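Aminotransferase class I and II (Anaerococcus prevotii, PDB 4EMY) probably acts as a pyridoxal-phosphate-dependent aminotransferase, moving amino groups between amino acids and keto acids as a homodimer. Local coordinates at residues F21-K26 with F379-A384; A38-A43 with C392-E397; P127-D132 with K150-F155; N346-I351 with K401-L406; F358-T363 with G386-I391. All coordinates share one frame; numbering follows the deposited sequence.

All five contacts are mainly buried, but their chemistry follows their place in the fold. Contacts 3 and 5 are sheet contacts, the first parallel in the seven-stranded sheet around the cofactor, the second antiparallel in the three-stranded sheet, and each adds a flat stack to its backbone ladder. Contacts 1, 2 and 4 have no hydrogen bond across their segments and rely on side-chain packing round that smaller sheet. Contacts 1 and 5 share it, since strands 381-382 and 386-389 are neighbours; contact 2 meets contact 1 through strands 40-41 and 378-379. Contact 4, away from the cofactor, packs helix 399-411 beside contact 5, while contact 3 touches contact 4 through Phe155 and Ile351.

Contact 1: residues F21-K26 with F379-A384; sequences FDINNK and FTIPSA
Lys26, whose CB rests against the ring of Phe379, is fixed in its helical turn by a backbone bond from Lys26 N to Asp22 O of 2.9 Å. Of the lysine side chain, CB is the part that touches the ring, Lys26 CB standing 3.7 Å from Phe379 CE2; its carbonyl group also borders Phe379 CZ. From CB the extended chain leads away to a salt bridge between NZ and Glu374. One residue thus offers hydrocarbon to the ring and charge to helix 366-375.

Ile23 sits one helical turn earlier and does most of the work. CG2 is its inner branch, set opposite the backbone N by the torsion that puts CG1 beside it (chi1 -54°), and it approaches Phe379 CB at 3.9 Å and Thr380 O at 3.7 Å. The Ile23 carbonyl oxygen also comes obliquely to the Phe379 ring. Further along, Ile381 turns its terminal methyl to the helix, with Ile381 CD1 4.0 Å from Ile23 CB; the two isoleucines meet at a slant.

In this fold-type I aminotransferase, helix 19-34 is thereby laid against a chain that serves two sheets in quick succession. Phe379 is bonded through its backbone to Ile40 and Ala42 of the small parallel pair, and Ile381 to Arg388 of the antiparallel sheet. Ala27 and Ala30 extend the helix's contact with Phe379, and Glu374 touches both Ile23 and Phe379. The side chain of Ile381 is about 11 Å from the bound pyridoxal phosphate.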
# COMPACT_ATOMS: atom_id res chain seq x y z
N PHE A 21 18.78 -3.44 8.98
CA PHE A 21 18.34 -4.81 9.26
C PHE A 21 19.43 -5.61 9.99
O PHE A 21 19.18 -6.15 11.08
CB PHE A 21 17.98 -5.48 7.92
CG PHE A 21 17.34 -6.82 8.05
CD1 PHE A 21 16.00 -6.94 8.40
CD2 PHE A 21 18.07 -7.97 7.76
CE1 PHE A 21 15.40 -8.19 8.49
CE2 PHE A 21 17.47 -9.22 7.84
CZ PHE A 21 16.14 -9.33 8.21
N ASP A 22 20.62 -5.64 9.40
CA ASP A 22 21.76 -6.39 9.93
C ASP A 22 22.20 -5.90 11.32
O ASP A 22 22.35 -6.71 12.24
CB ASP A 22 22.93 -6.33 8.96
CG ASP A 22 22.67 -7.07 7.67
OD1 ASP A 22 21.68 -7.83 7.60
OD2 ASP A 22 23.45 -6.89 6.71
N ILE A 23 22.40 -4.59 11.44
CA ILE A 23 22.75 -3.96 12.72
C ILE A 23 21.73 -4.37 13.77
O ILE A 23 22.08 -4.74 14.89
CB ILE A 23 22.82 -2.41 12.63
CG1 ILE A 23 23.76 -1.93 11.51
CG2 ILE A 23 23.19 -1.79 13.97
CD1 ILE A 23 25.20 -2.40 11.58
N ASN A 24 20.46 -4.34 13.38
CA ASN A 24 19.37 -4.68 14.28
C ASN A 24 19.33 -6.15 14.70
O ASN A 24 19.03 -6.46 15.85
CB ASN A 24 18.04 -4.27 13.67
CG ASN A 24 16.93 -4.23 14.69
OD1 ASN A 24 16.94 -3.40 15.60
ND2 ASN A 24 15.98 -5.14 14.56
N ASN A 25 19.63 -7.05 13.75
CA ASN A 25 19.81 -8.46 14.07
C ASN A 25 20.94 -8.64 15.09
O ASN A 25 20.76 -9.30 16.12
CB ASN A 25 20.09 -9.29 12.81
CG ASN A 25 18.83 -9.58 12.00
OD1 ASN A 25 17.72 -9.69 12.54
ND2 ASN A 25 19.01 -9.72 10.69
N LYS A 26 22.09 -8.01 14.82
CA LYS A 26 23.24 -8.07 15.72
C LYS A 26 22.89 -7.67 17.16
O LYS A 26 23.33 -8.32 18.11
CB LYS A 26 24.39 -7.21 15.20
CG LYS A 26 25.16 -7.81 14.05
CD LYS A 26 26.37 -6.95 13.74
CE LYS A 26 26.83 -7.10 12.30
NZ LYS A 26 27.95 -6.17 11.99
N PHE A 379 25.00 -0.30 19.43
CA PHE A 379 24.56 -0.36 18.04
C PHE A 379 23.92 0.94 17.59
O PHE A 379 23.00 1.46 18.23
CB PHE A 379 23.62 -1.55 17.85
CG PHE A 379 24.24 -2.85 18.22
CD1 PHE A 379 24.08 -3.36 19.51
CD2 PHE A 379 25.00 -3.57 17.31
CE1 PHE A 379 24.67 -4.57 19.86
CE2 PHE A 379 25.59 -4.77 17.66
CZ PHE A 379 25.42 -5.27 18.94
N THR A 380 24.43 1.46 16.48
CA THR A 380 23.92 2.68 15.87
C THR A 380 24.05 2.53 14.36
O THR A 380 24.65 1.57 13.89
CB THR A 380 24.73 3.90 16.33
OG1 THR A 380 26.13 3.60 16.22
CG2 THR A 380 24.42 4.27 17.77
N ILE A 381 23.48 3.47 13.61
CA ILE A 381 23.52 3.41 12.15
C ILE A 381 24.55 4.38 11.56
O ILE A 381 24.43 5.59 11.75
CB ILE A 381 22.13 3.65 11.51
CG1 ILE A 381 21.04 2.77 12.16
CG2 ILE A 381 22.18 3.45 10.00
CD1 ILE A 381 21.28 1.27 12.10
N PRO A 382 25.57 3.84 10.86
CA PRO A 382 26.60 4.64 10.22
C PRO A 382 26.21 5.15 8.84
O PRO A 382 25.44 4.49 8.13
CB PRO A 382 27.75 3.65 10.07
CG PRO A 382 27.07 2.34 9.88
CD PRO A 382 25.85 2.40 10.77
N SER A 383 26.74 6.30 8.46
CA SER A 383 26.65 6.78 7.09
C SER A 383 27.87 7.62 6.75
O SER A 383 28.70 7.92 7.62
CB SER A 383 25.36 7.58 6.86
OG SER A 383 25.38 8.77 7.62
N ALA A 384 27.99 8.02 5.48
CA ALA A 384 29.10 8.84 5.01
C ALA A 384 29.16 10.15 5.78
O ALA A 384 30.20 10.81 5.82
CB ALA A 384 28.97 9.11 3.53

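Contact 2: residues A38-A43 with C392-E397; sequences AVINAA and CGVGEE
The backbones of Ala42 and Gly393 pass with their CA atoms 5.6 Å apart, the extended chain at 40-41 running by an irregular loop without a hydrogen bond between the two segments. Asn41 O comes within 4.2 Å of Gly393 C. Side-chain contact is concentrated in a single branch of Val394. Its CG1 methyl, on the side of the valine's own backbone N, points into the angle formed by three successive residues. Ala42 CB meets Val394 CG1 at 3.4 Å, and Asn41 O lies 3.5 Å from the same methyl, so a carbonyl oxygen as well as a hydrocarbon borders it. Ile40 CG2 completes the group from further along the strand, 4.2 Å from Val394 CG1, the two branched side chains slanting across each other. Gly393 brings no side chain, and its main chain can come up to the Asn41 carbonyl.

The result joins the N-terminal strand to the loop that leads from strand 386-389 into helix 399-411. Leu402 and Ile399 of that helix pack on Val394, and Leu402 also touches Ile40. Beyond the contact, Asn41 leans on helix 19-34, Ile40 is bonded to strand 378-379, and Ala42 is bonded to Ala390.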
# COMPACT_ATOMS: atom_id res chain seq x y z
N ALA A 38 23.11 -5.12 29.45
CA ALA A 38 24.46 -5.10 28.89
C ALA A 38 24.53 -4.39 27.54
O ALA A 38 25.60 -3.94 27.12
CB ALA A 38 24.99 -6.52 28.79
N VAL A 39 23.39 -4.27 26.86
CA VAL A 39 23.35 -3.78 25.48
C VAL A 39 22.67 -2.41 25.36
O VAL A 39 21.72 -2.12 26.09
CB VAL A 39 22.63 -4.78 24.55
CG1 VAL A 39 22.95 -4.49 23.09
CG2 VAL A 39 23.02 -6.22 24.90
N ILE A 40 23.16 -1.59 24.44
CA ILE A 40 22.53 -0.30 24.13
C ILE A 40 22.05 -0.31 22.67
O ILE A 40 22.81 -0.00 21.75
CB ILE A 40 23.48 0.88 24.44
CG1 ILE A 40 23.77 0.94 25.95
CG2 ILE A 40 22.88 2.20 23.98
CD1 ILE A 40 24.92 1.84 26.34
N ASN A 41 20.79 -0.68 22.48
CA ASN A 41 20.19 -0.82 21.15
C ASN A 41 19.61 0.50 20.63
O ASN A 41 18.44 0.80 20.86
CB ASN A 41 19.12 -1.91 21.18
CG ASN A 41 18.58 -2.26 19.80
OD1 ASN A 41 19.04 -1.76 18.77
ND2 ASN A 41 17.58 -3.14 19.78
N ALA A 42 20.44 1.25 19.91
CA ALA A 42 20.07 2.58 19.45
C ALA A 42 20.03 2.65 17.92
O ALA A 42 20.53 3.60 17.31
CB ALA A 42 21.04 3.60 20.01
N ALA A 43 19.41 1.64 17.31
CA ALA A 43 19.47 1.43 15.87
C ALA A 43 18.26 1.96 15.09
O ALA A 43 18.41 2.81 14.21
CB ALA A 43 19.71 -0.04 15.56
N CYS A 392 15.08 7.29 20.52
CA CYS A 392 13.74 6.78 20.81
C CYS A 392 13.76 5.37 21.37
O CYS A 392 12.81 4.94 22.03
CB CYS A 392 12.92 6.78 19.52
SG CYS A 392 13.68 5.81 18.21
N GLY A 393 14.83 4.64 21.11
CA GLY A 393 14.94 3.25 21.55
C GLY A 393 15.55 3.04 22.92
O GLY A 393 15.20 2.09 23.63
N VAL A 394 16.48 3.92 23.31
CA VAL A 394 17.25 3.72 24.53
C VAL A 394 16.73 4.58 25.68
O VAL A 394 16.29 5.71 25.48
CB VAL A 394 18.78 3.89 24.30
CG1 VAL A 394 19.13 3.59 22.86
CG2 VAL A 394 19.26 5.28 24.66
N GLY A 395 16.76 4.01 26.89
CA GLY A 395 16.23 4.66 28.08
C GLY A 395 17.17 5.68 28.69
O GLY A 395 18.40 5.54 28.63
N GLU A 396 16.57 6.71 29.29
CA GLU A 396 17.27 7.83 29.92
C GLU A 396 18.59 7.46 30.63
O GLU A 396 19.63 8.02 30.32
CB GLU A 396 16.31 8.53 30.89
CG GLU A 396 16.64 9.97 31.22
CD GLU A 396 15.41 10.78 31.60
OE1 GLU A 396 14.69 11.23 30.68
OE2 GLU A 396 15.17 10.97 32.81
N GLU A 397 18.53 6.50 31.55
CA GLU A 397 19.68 6.15 32.39
C GLU A 397 20.90 5.59 31.63
O GLU A 397 22.02 5.64 32.12
CB GLU A 397 19.27 5.23 33.56
CG GLU A 397 18.95 3.79 33.18
CD GLU A 397 17.47 3.55 32.86
OE1 GLU A 397 16.83 4.37 32.15
OE2 GLU A 397 16.95 2.50 33.31

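Contact 3: residues P127-D132 with K150-F155; sequences PLICHD and KTFEFF
His131 follows Phe154 from its first side-chain atom onward, where strands 127-131 and 148-152 lie side by side as the two parallel strands of a beta-alpha-beta crossover through helix 137-145. His131 CB sits over the middle of the Phe154 ring, 3.7 Å from its centroid and 13° off the normal, a CH-pi contact. CG comes next, 3.8 Å from Phe154 CE1. The imidazole then continues alongside the phenyl group as an offset stack, planes 15° apart and centroids 4.6 Å from one another. ND1 is hydrogen-bonded to the carbonyl O of Tyr133, and NE2, at the tip, is bonded to the backbone N of Asn185, a residue of the pyridoxal phosphate pocket. Cys130 SG lies over the other face of the imidazole, which thus has a neighbour over each face, both toward the rim, and a bond at each nitrogen.

Phe155 CZ lies over the opposite face of Phe154, toward the rim. Replacing Phe154 with an alanine is likely to open a gap between His131 and Phe155 and leave one face of the imidazole without its stacking partner and the ring freer to turn.

On the face shared by Ile129 and Phe152, Ile129 CG2 packs 3.9 Å from Phe152 CD2, the two side chains crossing at nearly a right angle. Lys150 runs its methylenes out past Pro127, CD against the proline CB, and bends only at the last torsion. The last of four backbone bonds, Asp132 N to Phe152 O, is weak; much straighter is Cys130 N to Lys150 O, 2.8 Å long with 170° at the hydrogen.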
# COMPACT_ATOMS: atom_id res chain seq x y z
N PRO A 127 13.99 16.64 -11.56
CA PRO A 127 14.78 16.54 -10.34
C PRO A 127 13.98 16.65 -9.05
O PRO A 127 13.14 17.53 -8.91
CB PRO A 127 15.73 17.73 -10.46
CG PRO A 127 14.98 18.74 -11.26
CD PRO A 127 13.96 18.01 -12.08
N LEU A 128 14.26 15.73 -8.12
CA LEU A 128 13.85 15.89 -6.73
C LEU A 128 15.04 16.42 -5.93
O LEU A 128 16.03 15.71 -5.72
CB LEU A 128 13.36 14.58 -6.13
CG LEU A 128 12.79 14.73 -4.72
CD1 LEU A 128 11.36 15.25 -4.74
CD2 LEU A 128 12.88 13.42 -3.96
N ILE A 129 14.94 17.67 -5.50
CA ILE A 129 16.04 18.31 -4.78
C ILE A 129 15.81 18.16 -3.28
O ILE A 129 14.89 18.75 -2.71
CB ILE A 129 16.20 19.78 -5.21
CG1 ILE A 129 16.39 19.85 -6.73
CG2 ILE A 129 17.38 20.41 -4.50
CD1 ILE A 129 15.59 20.94 -7.39
N CYS A 130 16.67 17.34 -2.67
CA CYS A 130 16.52 16.92 -1.28
C CYS A 130 17.78 17.18 -0.48
O CYS A 130 18.89 17.17 -1.03
CB CYS A 130 16.18 15.43 -1.21
SG CYS A 130 16.04 14.78 0.47
N HIS A 131 17.60 17.39 0.82
CA HIS A 131 18.71 17.72 1.71
C HIS A 131 19.71 16.60 1.85
O HIS A 131 19.35 15.42 1.82
CB HIS A 131 18.22 18.19 3.07
CG HIS A 131 16.92 17.55 3.50
ND1 HIS A 131 16.86 16.27 3.93
CD2 HIS A 131 15.62 18.05 3.55
CE1 HIS A 131 15.58 15.97 4.23
NE2 HIS A 131 14.83 17.06 4.00
N ASP A 132 20.97 17.00 1.99
CA ASP A 132 22.17 16.16 2.11
C ASP A 132 22.06 14.94 3.02
O ASP A 132 22.61 13.88 2.71
CB ASP A 132 23.31 17.03 2.65
CG ASP A 132 24.54 16.95 1.82
OD1 ASP A 132 24.50 16.27 0.78
OD2 ASP A 132 25.55 17.57 2.21
N LYS A 150 18.54 14.45 -6.44
CA LYS A 150 19.54 15.52 -6.45
C LYS A 150 19.71 16.09 -5.03
O LYS A 150 18.73 16.48 -4.40
CB LYS A 150 19.08 16.61 -7.42
CG LYS A 150 20.17 17.36 -8.14
CD LYS A 150 19.60 18.02 -9.39
CE LYS A 150 20.54 19.05 -10.01
NZ LYS A 150 20.59 20.33 -9.25
N THR A 151 20.94 16.12 -4.53
CA THR A 151 21.22 16.58 -3.17
C THR A 151 21.88 17.95 -3.08
O THR A 151 22.62 18.36 -3.99
CB THR A 151 22.13 15.60 -2.40
OG1 THR A 151 23.29 15.31 -3.19
CG2 THR A 151 21.39 14.31 -2.08
N PHE A 152 21.62 18.65 -1.98
CA PHE A 152 22.31 19.89 -1.63
C PHE A 152 22.77 19.83 -0.17
O PHE A 152 22.16 19.13 0.65
CB PHE A 152 21.40 21.10 -1.87
CG PHE A 152 20.31 21.26 -0.84
CD1 PHE A 152 20.51 22.07 0.28
CD2 PHE A 152 19.09 20.61 -0.98
CE1 PHE A 152 19.51 22.21 1.24
CE2 PHE A 152 18.10 20.75 -0.03
CZ PHE A 152 18.31 21.56 1.08
N GLU A 153 23.85 20.56 0.16
CA GLU A 153 24.40 20.59 1.52
C GLU A 153 23.42 21.19 2.51
O GLU A 153 23.21 22.41 2.53
CB GLU A 153 25.73 21.35 1.56
CG GLU A 153 26.88 20.68 0.83
CD GLU A 153 27.95 21.66 0.37
OE1 GLU A 153 28.02 21.94 -0.85
OE2 GLU A 153 28.71 22.17 1.23
N PHE A 154 22.81 20.33 3.33
CA PHE A 154 21.82 20.70 4.36
C PHE A 154 22.24 21.91 5.21
O PHE A 154 21.52 22.91 5.28
CB PHE A 154 21.59 19.50 5.29
CG PHE A 154 20.21 19.44 5.90
CD1 PHE A 154 19.72 18.23 6.38
CD2 PHE A 154 19.40 20.57 6.00
CE1 PHE A 154 18.46 18.15 6.94
CE2 PHE A 154 18.14 20.48 6.56
CZ PHE A 154 17.67 19.27 7.03
N PHE A 155 23.40 21.80 5.86
CA PHE A 155 23.78 22.72 6.93
C PHE A 155 24.91 23.67 6.55
O PHE A 155 25.65 23.43 5.59
CB PHE A 155 24.20 21.94 8.18
CG PHE A 155 23.17 20.95 8.66
CD1 PHE A 155 22.01 21.38 9.29
CD2 PHE A 155 23.38 19.59 8.51
CE1 PHE A 155 21.07 20.47 9.75
CE2 PHE A 155 22.44 18.67 8.97
CZ PHE A 155 21.29 19.11 9.58

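Contact 4: residues N346-I351 with K401-L406; sequences NKLTMI and KLVQRL
Van der Waals contact of an amide with hydrocarbon comes first, between Asn346 and the helix residues Val403 and Gln404. Asn346 ND2 lies 3.5 Å from Gln404 CG and 3.7 Å from Val403 CG1, and Asn346 OD1 is 3.6 Å from the same Gln404 methylene. The asparagine therefore presses both arms of its amide on the stem of the glutamine, and the two amide planes stand 83° apart without bonding to each other. With an alanine in place of Asn346, Gln404 CG and Val403 CG1 would probably lose this cover and the glutamine stem would be freer to turn.

Apolar contact is the task of Leu348. Its CG swings opposite the backbone N (chi1 -174°), carrying the CD2 methyl to the helix, 4.0 Å from Val403 CG1 and 4.1 Å from Leu406 CB. One methyl thus bridges two residues almost a turn apart.

Backbone shape explains how side chains two residues apart reach the same helix. Lys347, with positive phi, is the C-prime residue of a Schellman motif that ends helix 315-345, so Asn346 and Leu348 flank the reversal.

The turn is also tied to the far end of helix 399-411 by a bond from Asn411 to Lys347 O. Phe339 and Ala342 of helix 315-345 pack on Val403, and Ile361 of strand 359-362 meets both Leu348 and Leu406, so the contact fills the corner between two helices and the edge strand.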
# COMPACT_ATOMS: atom_id res chain seq x y z
N ASN A 346 30.88 15.84 27.59
CA ASN A 346 31.87 14.93 27.03
C ASN A 346 32.55 15.50 25.78
O ASN A 346 33.34 14.82 25.11
CB ASN A 346 31.25 13.55 26.76
CG ASN A 346 30.91 12.81 28.04
OD1 ASN A 346 31.78 12.54 28.86
ND2 ASN A 346 29.63 12.46 28.21
N LYS A 347 32.24 16.77 25.49
CA LYS A 347 32.78 17.52 24.34
C LYS A 347 32.53 16.82 23.00
O LYS A 347 33.46 16.58 22.22
CB LYS A 347 34.27 17.82 24.52
CG LYS A 347 34.62 18.54 25.81
CD LYS A 347 36.13 18.69 25.96
CE LYS A 347 36.49 19.44 27.22
NZ LYS A 347 35.77 20.74 27.29
N LEU A 348 31.26 16.50 22.74
CA LEU A 348 30.85 15.79 21.53
C LEU A 348 30.00 16.69 20.64
O LEU A 348 28.89 17.07 21.01
CB LEU A 348 30.07 14.53 21.90
CG LEU A 348 29.64 13.53 20.82
CD1 LEU A 348 30.84 13.03 20.01
CD2 LEU A 348 28.89 12.37 21.45
N THR A 349 30.55 17.03 19.47
CA THR A 349 29.85 17.86 18.49
C THR A 349 28.70 17.08 17.88
O THR A 349 28.88 15.97 17.35
CB THR A 349 30.81 18.37 17.39
OG1 THR A 349 31.77 19.25 17.98
CG2 THR A 349 30.05 19.13 16.31
N MSE A 350 27.51 17.66 17.97
CA MSE A 350 26.28 17.03 17.50
C MSE A 350 25.40 18.06 16.81
O MSE A 350 25.36 19.22 17.22
CB MSE A 350 25.52 16.42 18.68
CG MSE A 350 25.12 17.43 19.73
SE MSE A 350 23.73 16.79 20.89
CE MSE A 350 22.35 16.44 19.55
N ILE A 351 24.70 17.63 15.77
CA ILE A 351 23.80 18.51 15.05
C ILE A 351 22.71 18.94 16.03
O ILE A 351 22.13 18.10 16.70
CB ILE A 351 23.20 17.80 13.83
CG1 ILE A 351 24.32 17.43 12.85
CG2 ILE A 351 22.15 18.68 13.16
CD1 ILE A 351 23.88 16.59 11.67
N LYS A 401 26.29 6.77 29.44
CA LYS A 401 27.25 5.76 28.97
C LYS A 401 27.36 5.81 27.45
O LYS A 401 28.46 5.93 26.92
CB LYS A 401 26.87 4.36 29.47
CG LYS A 401 27.65 3.20 28.84
CD LYS A 401 27.94 2.05 29.81
CE LYS A 401 26.70 1.37 30.38
NZ LYS A 401 25.88 0.59 29.40
N LEU A 402 26.21 5.74 26.78
CA LEU A 402 26.13 5.80 25.32
C LEU A 402 26.84 7.03 24.76
O LEU A 402 27.47 6.95 23.70
CB LEU A 402 24.67 5.76 24.85
CG LEU A 402 24.25 6.20 23.43
CD1 LEU A 402 24.89 5.37 22.32
CD2 LEU A 402 22.74 6.15 23.30
N VAL A 403 26.75 8.15 25.47
CA VAL A 403 27.37 9.38 25.00
C VAL A 403 28.88 9.39 25.29
O VAL A 403 29.68 9.71 24.41
CB VAL A 403 26.69 10.63 25.58
CG1 VAL A 403 27.47 11.89 25.21
CG2 VAL A 403 25.26 10.74 25.08
N GLN A 404 29.25 9.02 26.52
CA GLN A 404 30.66 8.92 26.90
C GLN A 404 31.40 8.04 25.89
O GLN A 404 32.34 8.49 25.24
CB GLN A 404 30.80 8.38 28.33
CG GLN A 404 30.26 9.29 29.43
CD GLN A 404 30.00 8.56 30.75
OE1 GLN A 404 29.93 7.32 30.81
NE2 GLN A 404 29.84 9.33 31.83
N ARG A 405 30.94 6.81 25.74
CA ARG A 405 31.55 5.84 24.82
C ARG A 405 31.49 6.28 23.36
O ARG A 405 32.35 5.91 22.55
CB ARG A 405 30.92 4.46 24.99
CG ARG A 405 31.16 3.81 26.34
CD ARG A 405 32.48 3.06 26.38
NE ARG A 405 33.61 3.94 26.68
CZ ARG A 405 34.84 3.75 26.23
NH1 ARG A 405 35.80 4.61 26.56
NH2 ARG A 405 35.12 2.72 25.45
N LEU A 406 30.46 7.05 23.02
CA LEU A 406 30.34 7.64 21.69
C LEU A 406 31.41 8.70 21.49
O LEU A 406 32.06 8.74 20.44
CB LEU A 406 28.95 8.26 21.51
CG LEU A 406 28.23 8.15 20.16
CD1 LEU A 406 28.16 6.71 19.69
CD2 LEU A 406 26.83 8.71 20.31

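Contact 5: residues F358-T363 with G386-I391; sequences FTFIPT and GIRVAI
Phe358 opens the walk with its ring laid flat on the guanidinium of Arg388, centres 3.8 Å apart and planes at 15°. The cation-pi contact is off-centre, and Arg388 CD lies over the same ring as a CH-pi contact. A bend at chi3 (71°) turns the arginine head over the phenylalanine, and NH1 and NH2 are held by Asn190, a residue of the pyridoxal phosphate site, and by the carbonyl of Ala43. Arg388 is probably the counterpart of the arginine that takes the substrate carboxylate in class I aminotransferases, and the Phe358 side chain lies about 5 Å from the bound cofactor.

Thr359 begins the regular ladder as a hydrogen-bonded pair with Val389; Val389 N to Thr359 O is 2.9 Å and nearly straight. Phe360 turns to the face shared with Arg388, where its ring lies over the Ile387 carbonyl, with Phe360 CD2 3.3 Å from Ile387 O, and CZ, at its far end, comes close to Gly386 N.

Ile361 makes the second hydrogen-bonded pair, with Ile387; Ile387 N to Ile361 O is 2.8 Å. Ile361 CD1 runs on to Val389 CG2, 4.0 Å away. Pro362 stands opposite Gly386, whose backbone angles call for glycine; a CB there would run into Ile361 O.

In the small antiparallel sheet, 386-389 lies between 359-362 and 381-382. Phe339 of helix 315-345 and Leu406 of helix 399-411 cover the face of Ile361 and Val389, while Ile369 of helix 366-375 packs on Ile387 and Thr363.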
# COMPACT_ATOMS: atom_id res chain seq x y z
N PHE A 358 15.82 10.70 16.45
CA PHE A 358 17.25 10.47 16.35
C PHE A 358 18.03 11.73 16.65
O PHE A 358 17.59 12.83 16.31
CB PHE A 358 17.62 10.01 14.93
CG PHE A 358 16.72 8.96 14.36
CD1 PHE A 358 15.63 9.32 13.57
CD2 PHE A 358 16.95 7.61 14.60
CE1 PHE A 358 14.79 8.36 13.03
CE2 PHE A 358 16.11 6.64 14.07
CZ PHE A 358 15.03 7.02 13.28
N THR A 359 19.18 11.56 17.30
CA THR A 359 20.19 12.60 17.44
C THR A 359 21.36 12.19 16.56
O THR A 359 21.58 11.00 16.34
CB THR A 359 20.71 12.72 18.89
OG1 THR A 359 21.16 11.44 19.34
CG2 THR A 359 19.62 13.24 19.81
N PHE A 360 22.12 13.16 16.06
CA PHE A 360 23.15 12.84 15.08
C PHE A 360 24.52 13.38 15.43
O PHE A 360 24.70 14.57 15.69
CB PHE A 360 22.73 13.34 13.69
CG PHE A 360 23.44 12.65 12.56
CD1 PHE A 360 24.58 13.21 12.00
CD2 PHE A 360 22.95 11.46 12.04
CE1 PHE A 360 25.23 12.59 10.94
CE2 PHE A 360 23.60 10.83 10.99
CZ PHE A 360 24.73 11.39 10.44
N ILE A 361 25.49 12.47 15.42
CA ILE A 361 26.89 12.83 15.59
C ILE A 361 27.58 12.85 14.22
O ILE A 361 27.75 11.81 13.58
CB ILE A 361 27.61 11.87 16.57
CG1 ILE A 361 27.32 12.25 18.01
CG2 ILE A 361 29.12 11.93 16.38
CD1 ILE A 361 26.01 11.74 18.56
N PRO A 362 27.95 14.05 13.75
CA PRO A 362 28.70 14.16 12.50
C PRO A 362 30.15 13.67 12.65
O PRO A 362 30.80 13.94 13.67
CB PRO A 362 28.65 15.65 12.18
CG PRO A 362 28.41 16.32 13.49
CD PRO A 362 27.61 15.37 14.31
N THR A 363 30.62 12.93 11.65
CA THR A 363 31.98 12.36 11.61
C THR A 363 32.26 11.72 10.25
O THR A 363 31.33 11.34 9.52
CB THR A 363 32.21 11.30 12.71
OG1 THR A 363 33.44 10.61 12.45
CG2 THR A 363 31.08 10.27 12.76
N GLY A 386 27.82 10.46 9.20
CA GLY A 386 28.08 10.22 10.62
C GLY A 386 27.31 9.09 11.27
O GLY A 386 26.99 8.08 10.63
N ILE A 387 27.02 9.26 12.55
CA ILE A 387 26.33 8.24 13.32
C ILE A 387 24.94 8.72 13.73
O ILE A 387 24.78 9.82 14.27
CB ILE A 387 27.16 7.84 14.56
CG1 ILE A 387 28.43 7.10 14.12
CG2 ILE A 387 26.34 6.98 15.51
CD1 ILE A 387 29.51 7.05 15.18
N ARG A 388 23.95 7.89 13.46
CA ARG A 388 22.58 8.17 13.86
C ARG A 388 22.21 7.38 15.10
O ARG A 388 22.22 6.15 15.10
CB ARG A 388 21.61 7.87 12.72
CG ARG A 388 20.23 8.44 12.94
CD ARG A 388 19.24 7.90 11.93
NE ARG A 388 18.92 6.49 12.16
CZ ARG A 388 17.97 5.83 11.52
NH1 ARG A 388 17.23 6.43 10.61
NH2 ARG A 388 17.76 4.55 11.80
N VAL A 389 21.88 8.10 16.17
CA VAL A 389 21.58 7.51 17.46
C VAL A 389 20.07 7.52 17.66
O VAL A 389 19.47 8.59 17.81
CB VAL A 389 22.26 8.29 18.61
CG1 VAL A 389 22.01 7.61 19.95
CG2 VAL A 389 23.75 8.40 18.35
N ALA A 390 19.46 6.34 17.64
CA ALA A 390 18.01 6.23 17.76
C ALA A 390 17.59 6.44 19.20
O ALA A 390 17.26 5.49 19.92
CB ALA A 390 17.51 4.90 17.23
N ILE A 391 17.59 7.70 19.60
CA ILE A 391 17.34 8.05 20.98
C ILE A 391 15.95 7.62 21.47
O ILE A 391 15.70 7.55 22.67
CB ILE A 391 17.63 9.56 21.20
CG1 ILE A 391 18.07 9.80 22.63
CG2 ILE A 391 16.44 10.43 20.80
CD1 ILE A 391 18.68 11.16 22.84